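Local coordinates for protein 11S globulin (Wrightia tinctoria, PDB 5WXU) that probably serves as a hexameric seed storage protein of the 11S globulin family and also binds the plant hormone auxin, at residues B[347-351]-B[352-356]; B[315-319]-B[320-324]; B[440-443]-B[444-448]; B[70-73]-B[74-77]. All coordinates share one frame; numbering follows the deposited sequence. Where two conformers were deposited one is given.

Contact 1. Residues B[347-351]-B[352-356]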
# COMPACT_ATOMS: atom_id res chain seq x y z
N GLU B 347 -25.46 -0.34 20.91
CA GLU B 347 -24.48 0.12 19.92
C GLU B 347 -25.01 -0.04 18.53
O GLU B 347 -26.11 -0.49 18.35
CB GLU B 347 -23.14 -0.70 20.05
CG GLU B 347 -23.17 -2.19 19.66
CD GLU B 347 -22.04 -3.05 20.26
OE1 GLU B 347 -21.19 -2.58 21.06
OE2 GLU B 347 -22.02 -4.25 19.89
N TRP B 348 -24.19 0.34 17.57
CA TRP B 348 -24.46 0.06 16.17
C TRP B 348 -23.14 -0.27 15.50
O TRP B 348 -22.06 0.18 15.98
CB TRP B 348 -25.10 1.20 15.41
CG TRP B 348 -24.30 2.50 15.22
CD1 TRP B 348 -23.50 2.86 14.14
CD2 TRP B 348 -24.30 3.62 16.07
NE1 TRP B 348 -22.99 4.10 14.34
CE2 TRP B 348 -23.47 4.60 15.50
CE3 TRP B 348 -24.91 3.89 17.31
CZ2 TRP B 348 -23.26 5.85 16.10
CZ3 TRP B 348 -24.75 5.14 17.89
CH2 TRP B 348 -23.89 6.10 17.29
N ASN B 349 -23.25 -0.97 14.42
CA ASN B 349 -22.11 -1.29 13.56
C ASN B 349 -21.95 -0.14 12.57
O ASN B 349 -22.88 0.19 11.80
CB ASN B 349 -22.39 -2.57 12.81
CG ASN B 349 -22.50 -3.78 13.71
OD1 ASN B 349 -21.66 -4.01 14.56
ND2 ASN B 349 -23.53 -4.57 13.49
N ASN B 350 -20.78 0.46 12.55
CA ASN B 350 -20.66 1.63 11.73
C ASN B 350 -20.22 1.30 10.28
O ASN B 350 -20.56 2.04 9.42
CB ASN B 350 -19.86 2.72 12.45
CG ASN B 350 -18.56 2.21 12.99
OD1 ASN B 350 -18.28 2.29 14.20
ND2 ASN B 350 -17.76 1.64 12.09
N ASN B 351 -19.60 0.15 10.03
CA ASN B 351 -19.05 -0.14 8.72
C ASN B 351 -19.32 -1.54 8.21
O ASN B 351 -18.50 -2.08 7.48
CB ASN B 351 -17.52 0.13 8.75
CG ASN B 351 -16.76 -0.72 9.75
OD1 ASN B 351 -17.35 -1.50 10.49
ND2 ASN B 351 -15.42 -0.61 9.76
N ALA B 352 -20.42 -2.16 8.66
CA ALA B 352 -20.63 -3.57 8.43
C ALA B 352 -22.01 -3.98 8.81
O ALA B 352 -22.59 -3.37 9.69
CB ALA B 352 -19.60 -4.44 9.16
N HIS B 353 -22.49 -5.04 8.18
CA HIS B 353 -23.61 -5.85 8.72
C HIS B 353 -23.09 -6.91 9.67
O HIS B 353 -21.93 -7.40 9.56
CB HIS B 353 -24.38 -6.52 7.65
CG HIS B 353 -24.80 -5.63 6.58
ND1 HIS B 353 -25.49 -4.46 6.80
CD2 HIS B 353 -24.62 -5.73 5.24
CE1 HIS B 353 -25.74 -3.90 5.64
NE2 HIS B 353 -25.20 -4.64 4.68
N SER B 354 -23.93 -7.29 10.66
CA SER B 354 -23.55 -8.37 11.57
C SER B 354 -24.50 -9.54 11.39
O SER B 354 -25.72 -9.36 11.28
CB SER B 354 -23.45 -7.95 13.06
OG SER B 354 -24.69 -7.49 13.53
N ILE B 355 -23.91 -10.72 11.30
CA ILE B 355 -24.66 -11.97 11.20
C ILE B 355 -24.24 -12.82 12.42
O ILE B 355 -23.09 -13.33 12.51
CB ILE B 355 -24.31 -12.70 9.90
CG1 ILE B 355 -24.55 -11.83 8.69
CG2 ILE B 355 -25.05 -14.02 9.80
CD1 ILE B 355 -23.37 -11.00 8.23
N SER B 356 -25.18 -13.01 13.35
CA SER B 356 -24.91 -13.72 14.64
C SER B 356 -25.56 -15.09 14.71
O SER B 356 -26.64 -15.26 14.20
CB SER B 356 -25.39 -12.94 15.81
OG SER B 356 -24.72 -11.68 15.94
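A352 packs against N349 where the chain turns out of strand 343-349. Its carbonyl O lies 3.2 Å from N349 CB. The polar end of N351 is turned to other partners: its OD1 accepts from the backbone N of K415, and its ND2 donates to R413 O. H353 points away from the turn. Its backbone N is bonded to T410 OG1, and its ring reaches Q390 in the same chain and Q192 of the second subunit. S354 turns back toward N349. In one of its two conformers, S354 OG stands 3.1 Å from N349 ND2. With CG of N349 anti to the carbonyl carbon (chi1 -65°), the amide extends across the mouth of the turn. N349 OD1 accepts from K409 NZ and Y394 OH, which fixes the other end of that amide. The turn links two sheets of the C-terminal cupin domain. Strand 343-349 pairs with strand 393-399, while strand 354-359 runs between strands 402-409 and 385-388.

Contact 2. Residues B[315-319]-B[320-324]. With PO4 (phosphate ion), chain O.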
# COMPACT_ATOMS: atom_id res chain seq x y z
N VAL B 315 -15.60 -10.51 25.14
CA VAL B 315 -15.57 -10.39 23.68
C VAL B 315 -14.22 -10.84 23.14
O VAL B 315 -13.15 -10.36 23.61
CB VAL B 315 -15.90 -8.95 23.22
CG1 VAL B 315 -16.00 -8.91 21.70
CG2 VAL B 315 -17.24 -8.56 23.73
N SER B 316 -14.23 -11.71 22.11
CA SER B 316 -12.99 -12.21 21.49
C SER B 316 -13.15 -11.89 20.00
O SER B 316 -14.04 -12.43 19.30
CB SER B 316 -12.73 -13.67 21.77
OG SER B 316 -12.80 -13.88 23.14
N THR B 317 -12.38 -10.88 19.58
CA THR B 317 -12.47 -10.31 18.20
C THR B 317 -11.49 -10.99 17.22
O THR B 317 -10.45 -11.52 17.61
CB THR B 317 -12.05 -8.84 18.18
OG1 THR B 317 -10.62 -8.77 18.41
CG2 THR B 317 -12.88 -8.01 19.09
N LEU B 318 -11.90 -11.05 15.95
CA LEU B 318 -11.07 -11.72 14.99
C LEU B 318 -11.09 -10.81 13.75
O LEU B 318 -12.11 -10.74 13.02
CB LEU B 318 -11.55 -13.10 14.62
CG LEU B 318 -10.70 -13.90 13.63
CD1 LEU B 318 -9.35 -14.12 14.27
CD2 LEU B 318 -11.40 -15.19 13.26
N ASN B 319 -10.01 -10.05 13.53
CA ASN B 319 -9.96 -9.19 12.36
C ASN B 319 -8.52 -9.26 11.79
O ASN B 319 -7.72 -10.11 12.19
CB ASN B 319 -10.28 -7.69 12.72
CG ASN B 319 -9.46 -7.21 13.90
OD1 ASN B 319 -8.18 -7.25 13.90
ND2 ASN B 319 -10.19 -6.86 14.99
N SER B 320 -8.31 -8.45 10.78
CA SER B 320 -7.04 -8.48 10.07
C SER B 320 -5.81 -8.04 10.87
O SER B 320 -4.71 -8.23 10.44
CB SER B 320 -7.15 -7.79 8.75
OG SER B 320 -7.56 -6.45 8.91
N TYR B 321 -5.98 -7.55 12.08
CA TYR B 321 -4.85 -7.35 12.98
C TYR B 321 -4.41 -8.64 13.70
O TYR B 321 -3.42 -8.68 14.43
CB TYR B 321 -5.12 -6.26 13.98
CG TYR B 321 -5.19 -4.91 13.39
CD1 TYR B 321 -4.05 -4.27 12.93
CD2 TYR B 321 -6.36 -4.20 13.42
CE1 TYR B 321 -4.12 -2.98 12.42
CE2 TYR B 321 -6.45 -2.92 12.92
CZ TYR B 321 -5.32 -2.31 12.44
OH TYR B 321 -5.40 -1.02 11.92
N ASN B 322 -5.19 -9.71 13.50
CA ASN B 322 -5.02 -11.02 14.08
C ASN B 322 -4.73 -12.01 12.98
O ASN B 322 -3.76 -12.72 13.00
CB ASN B 322 -6.28 -11.49 14.90
CG ASN B 322 -6.87 -10.39 15.79
OD1 ASN B 322 -8.16 -10.14 15.89
ND2 ASN B 322 -5.95 -9.69 16.48
N LEU B 323 -5.60 -12.07 12.00
CA LEU B 323 -5.53 -13.07 10.97
C LEU B 323 -5.42 -12.35 9.62
O LEU B 323 -6.39 -11.83 9.12
CB LEU B 323 -6.81 -13.94 11.01
CG LEU B 323 -7.03 -15.07 10.01
CD1 LEU B 323 -5.87 -16.02 10.06
CD2 LEU B 323 -8.37 -15.74 10.18
N PRO B 324 -4.24 -12.40 8.96
CA PRO B 324 -3.97 -11.57 7.82
C PRO B 324 -4.86 -11.71 6.64
O PRO B 324 -5.21 -10.72 6.01
CB PRO B 324 -2.49 -11.91 7.44
CG PRO B 324 -1.95 -12.49 8.62
CD PRO B 324 -3.03 -13.02 9.50
P PO4 O . -8.48 0.61 12.34
O1 PO4 O . -7.53 0.01 11.33
O2 PO4 O . -9.55 -0.30 12.82
O3 PO4 O . -7.49 0.96 13.45
O4 PO4 O . -9.08 1.84 11.67
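The Y321 ring meets N319 OD1 and a phosphate, probably from the crystallisation liquor, at its edge. Phosphate O1 lies in the ring plane, and the very short 2.4 Å from Y321 OH to O1 leaves the exact position of the ion less certain. R413 makes a cation-pi contact with the ring. The N319 amide stands nearly upright to it, the two planes 89° apart. The amides of N319 and N322 are closer to parallel, at 29°. N319 OD1 takes the backbone N of Y321 at 2.9 Å, in the carbonyl plane and on a lone pair. The position of CG between the backbone N and carbonyl carbon (chi1 50°) swings this amide over the following residues. N322 returns the grip: its OD1 accepts N319 N at 3.0 Å, with the donor above the carbonyl plane.

N319 OD1 and Y321 N form an Asx turn at the end of strand 313-318, before helix 325-329 of the C-terminal cupin domain. N319 O holds the turn closed by accepting two backbone donors. L323 N comes in the carbonyl plane at 2.9 Å, and N322 N from above that plane. With an alanine here in place of N319, the backbone N of Y321 would probably lose its side-chain acceptor and the turn be freer to shift. L318 CD1 meets L323 CB at 4.1 Å. L318 also packs on L326 of the helix. T289 of the third subunit packs against Y321 and bonds the phosphate, which K415 of the same chain also binds.

Contact 3. Residues B[440-443]-B[444-448]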
# COMPACT_ATOMS: atom_id res chain seq x y z
N LEU B 440 -32.27 17.81 29.87
CA LEU B 440 -31.78 17.31 31.13
C LEU B 440 -31.13 18.43 31.90
O LEU B 440 -30.63 19.44 31.35
CB LEU B 440 -30.71 16.22 30.90
CG LEU B 440 -31.12 14.98 30.13
CD1 LEU B 440 -29.96 13.97 29.95
CD2 LEU B 440 -32.26 14.28 30.79
N THR B 441 -31.08 18.23 33.22
CA THR B 441 -30.25 19.02 34.04
C THR B 441 -28.85 18.51 33.91
O THR B 441 -28.59 17.33 33.47
CB THR B 441 -30.73 18.94 35.55
OG1 THR B 441 -30.66 17.58 35.98
CG2 THR B 441 -32.17 19.41 35.69
N GLN B 442 -27.92 19.37 34.33
CA GLN B 442 -26.51 19.00 34.38
C GLN B 442 -26.25 17.66 35.08
O GLN B 442 -25.45 16.85 34.58
CB GLN B 442 -25.69 20.11 35.04
CG GLN B 442 -24.24 20.07 34.69
CD GLN B 442 -23.48 21.22 35.31
OE1 GLN B 442 -22.32 21.05 35.68
NE2 GLN B 442 -24.14 22.38 35.44
N ASP B 443 -26.92 17.40 36.24
CA ASP B 443 -26.64 16.19 36.97
C ASP B 443 -27.19 14.95 36.27
O ASP B 443 -26.57 13.85 36.27
CB ASP B 443 -27.17 16.28 38.43
CG ASP B 443 -26.29 17.19 39.32
OD1 ASP B 443 -25.02 17.13 39.25
OD2 ASP B 443 -26.89 17.95 40.13
N GLU B 444 -28.33 15.11 35.61
CA GLU B 444 -28.96 14.03 34.83
C GLU B 444 -28.02 13.62 33.64
O GLU B 444 -27.80 12.45 33.36
CB GLU B 444 -30.26 14.44 34.27
CG GLU B 444 -31.38 14.42 35.31
CD GLU B 444 -32.67 14.96 34.78
OE1 GLU B 444 -32.64 16.08 34.25
OE2 GLU B 444 -33.69 14.26 34.81
N ALA B 445 -27.45 14.64 33.05
CA ALA B 445 -26.55 14.43 31.89
C ALA B 445 -25.26 13.84 32.37
O ALA B 445 -24.74 12.98 31.71
CB ALA B 445 -26.33 15.72 31.17
N ARG B 446 -24.73 14.27 33.53
CA ARG B 446 -23.54 13.58 34.07
C ARG B 446 -23.78 12.12 34.33
O ARG B 446 -22.95 11.30 34.01
CB ARG B 446 -23.04 14.22 35.35
CG ARG B 446 -22.28 15.43 35.11
CD ARG B 446 -21.77 16.01 36.43
NE ARG B 446 -21.50 17.39 36.09
CZ ARG B 446 -20.39 17.81 35.48
NH1 ARG B 446 -19.38 16.97 35.24
NH2 ARG B 446 -20.27 19.10 35.16
N SER B 447 -24.91 11.80 34.99
CA SER B 447 -25.24 10.44 35.25
C SER B 447 -25.25 9.66 33.97
O SER B 447 -24.74 8.54 33.90
CB SER B 447 -26.61 10.31 35.93
OG SER B 447 -26.56 10.87 37.27
N LEU B 448 -25.86 10.24 32.93
CA LEU B 448 -25.85 9.56 31.62
C LEU B 448 -24.44 9.21 31.10
O LEU B 448 -24.15 8.07 30.66
CB LEU B 448 -26.63 10.37 30.61
CG LEU B 448 -27.04 9.65 29.34
CD1 LEU B 448 -28.08 8.53 29.55
CD2 LEU B 448 -27.56 10.66 28.34
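E444 OE1 is gripped by the backbone N of T441, at 2.8 Å and with the hydrogen bond almost straight at 175°. It uses the anti lone pair, on the side away from OE2. T441 is the N-cap of helix 442-450, and together with E444 it forms a capping box. The reciprocal bond, from E444 N to T441 OG1, is weak at 3.4 Å. The carboxylate therefore holds the residue before the helix, while the threonine hydroxyl takes up an amide of the first turn. CG of E444 is anti to the carbonyl carbon (chi1 -78°), and this points the extended chain back to the cap. Its other oxygen, OE2, forms a salt bridge with K247 of the second subunit, so one carboxylate serves both the helix start and the subunit interface.

L440 closes the apolar side of the cap. Its CB lies 3.8 Å from E444 CB, and CD1 reaches A445 CB at 4.2 Å. L448 continues this apolar side and packs on F438 of helix 431-438 and on L248 of the second subunit. Backbone bonds then carry the helix forward: A445 N to T441 O, R446 N to Q442 O and S447 N to D443 O.

On another side of the helix, Q442 and R446 lie alongside each other and point the same way. R446 NH2 also donates to R145 O of the second subunit. Toward Q442, NH2 reaches OE1 at 2.9 Å; OE1 lies in the guanidinium plane and receives the bond on a lone pair.

Contact 4. Residues B[70-73]-B[74-77]. With GOL (glycerol), chain T.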
# COMPACT_ATOMS: atom_id res chain seq x y z
N PRO B 70 -32.28 -18.16 1.39
CA PRO B 70 -31.45 -17.13 0.76
C PRO B 70 -32.23 -15.96 0.25
O PRO B 70 -31.64 -14.88 0.08
CB PRO B 70 -30.74 -17.85 -0.40
CG PRO B 70 -31.50 -19.05 -0.65
CD PRO B 70 -32.38 -19.36 0.54
N THR B 71 -33.55 -16.14 0.18
CA THR B 71 -34.50 -15.09 -0.21
C THR B 71 -35.14 -14.34 0.92
O THR B 71 -35.93 -13.37 0.66
CB THR B 71 -35.63 -15.66 -1.10
OG1 THR B 71 -36.56 -16.41 -0.32
CG2 THR B 71 -35.02 -16.55 -2.22
N SER B 72 -34.78 -14.64 2.16
CA SER B 72 -35.29 -13.82 3.20
C SER B 72 -34.75 -12.39 3.05
O SER B 72 -33.61 -12.17 2.61
CB SER B 72 -34.99 -14.36 4.58
OG SER B 72 -33.68 -14.12 4.91
N ARG B 73 -35.58 -11.44 3.37
CA ARG B 73 -35.16 -10.04 3.28
C ARG B 73 -33.87 -9.75 4.10
O ARG B 73 -32.98 -9.05 3.61
CB ARG B 73 -36.30 -9.10 3.68
CG ARG B 73 -37.20 -8.73 2.52
CD ARG B 73 -38.20 -7.65 2.86
NE ARG B 73 -37.68 -6.27 2.98
CZ ARG B 73 -37.21 -5.51 1.99
NH1 ARG B 73 -37.11 -5.96 0.75
NH2 ARG B 73 -36.80 -4.27 2.23
N GLU B 74 -33.79 -10.30 5.31
CA GLU B 74 -32.58 -10.18 6.16
C GLU B 74 -31.28 -10.58 5.39
O GLU B 74 -30.29 -9.83 5.38
CB GLU B 74 -32.62 -11.03 7.41
CG GLU B 74 -33.56 -10.62 8.52
CD GLU B 74 -35.01 -11.09 8.33
OE1 GLU B 74 -35.40 -11.55 7.22
OE2 GLU B 74 -35.75 -10.97 9.30
N LEU B 75 -31.31 -11.79 4.83
CA LEU B 75 -30.16 -12.36 4.13
C LEU B 75 -29.85 -11.62 2.85
O LEU B 75 -28.66 -11.42 2.50
CB LEU B 75 -30.35 -13.85 3.83
CG LEU B 75 -29.77 -14.80 4.87
CD1 LEU B 75 -30.54 -14.73 6.13
CD2 LEU B 75 -29.68 -16.25 4.44
N GLN B 76 -30.89 -11.24 2.10
CA GLN B 76 -30.68 -10.47 0.89
C GLN B 76 -30.07 -9.14 1.18
O GLN B 76 -29.20 -8.72 0.42
CB GLN B 76 -31.97 -10.23 0.13
CG GLN B 76 -32.60 -11.50 -0.31
CD GLN B 76 -32.56 -11.71 -1.77
OE1 GLN B 76 -32.20 -12.81 -2.25
NE2 GLN B 76 -32.98 -10.69 -2.52
N CYS B 77 -30.51 -8.48 2.26
CA CYS B 77 -29.96 -7.16 2.69
C CYS B 77 -28.46 -7.31 3.10
O CYS B 77 -27.60 -6.52 2.67
CB CYS B 77 -30.73 -6.56 3.90
SG CYS B 77 -29.87 -5.23 4.77
C1 GOL T . -39.03 -12.00 5.52
O1 GOL T . -38.28 -12.02 4.27
C2 GOL T . -38.16 -12.13 6.79
O2 GOL T . -37.37 -13.35 6.70
C3 GOL T . -38.97 -12.07 8.11
O3 GOL T . -38.34 -11.31 9.18
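S72 is the N-cap of helix 73-78, in the N-terminal cupin domain. S72 OG accepts L75 N in a weak bond of 3.3 Å. Its place between the backbone N and carbonyl carbon (chi1 77°) turns the hydroxyl toward the first helical turn. L75 CD1 lies 3.4 Å from the same oxygen, S72 OG, so the leucine flanks the cap. OG is also weakly bonded to D69 O. The backbone then takes over: Q76 N reaches S72 O at 2.9 Å, with the donor nearly along the C=O axis. C77 N reaches R73 O at the same length.

Q76 CG lies 3.2 Å from S72 O. Beside it lies the carbonyl of P70.

A glycerol, probably from the crystallisation liquor, sits beside the start of the helix. Its O1 accepts R73 N at 2.9 Å in a nearly straight bond. Its O3 is 2.6 Å from E74 OE2. E74 bends at CG (chi2 83°), which carries its carboxylate round to this side. OE2 also accepts the backbone N of N50. Replacing the glutamate by an alanine here is likely to leave the backbone N of N50 without this acceptor and the glycerol O3 without its carboxylate neighbour.

R73 NH2 binds G42 O, while C77 is joined to C44 by a disulfide. The helix is thus tied to the preceding 42-44 region, and L75 and P70 pack on I80 and D81 of strand 80-87.

How the contacts relate
The four contacts follow the chain in the order 4, 2, 1, 3. Contact 4 belongs to the N-terminal cupin half, the others to the C-terminal half. Contacts 1 and 4 meet at H353 NE2 and C77 O, 3.6 Å apart. Contacts 1 and 2 reach the same sheet, their centres 15 Å apart and their nearest atoms about 7 Å apart. Contact 3 stands farther off, its centre 29 Å from that of contact 1, but both touch the second subunit. Two can be placed against auxin sites: the side chain of L448 is about 9 Å from that of R427, an auxin-binding residue that holds no auxin in this chain, and the N350 side chain is about 13 Å from a bound auxin.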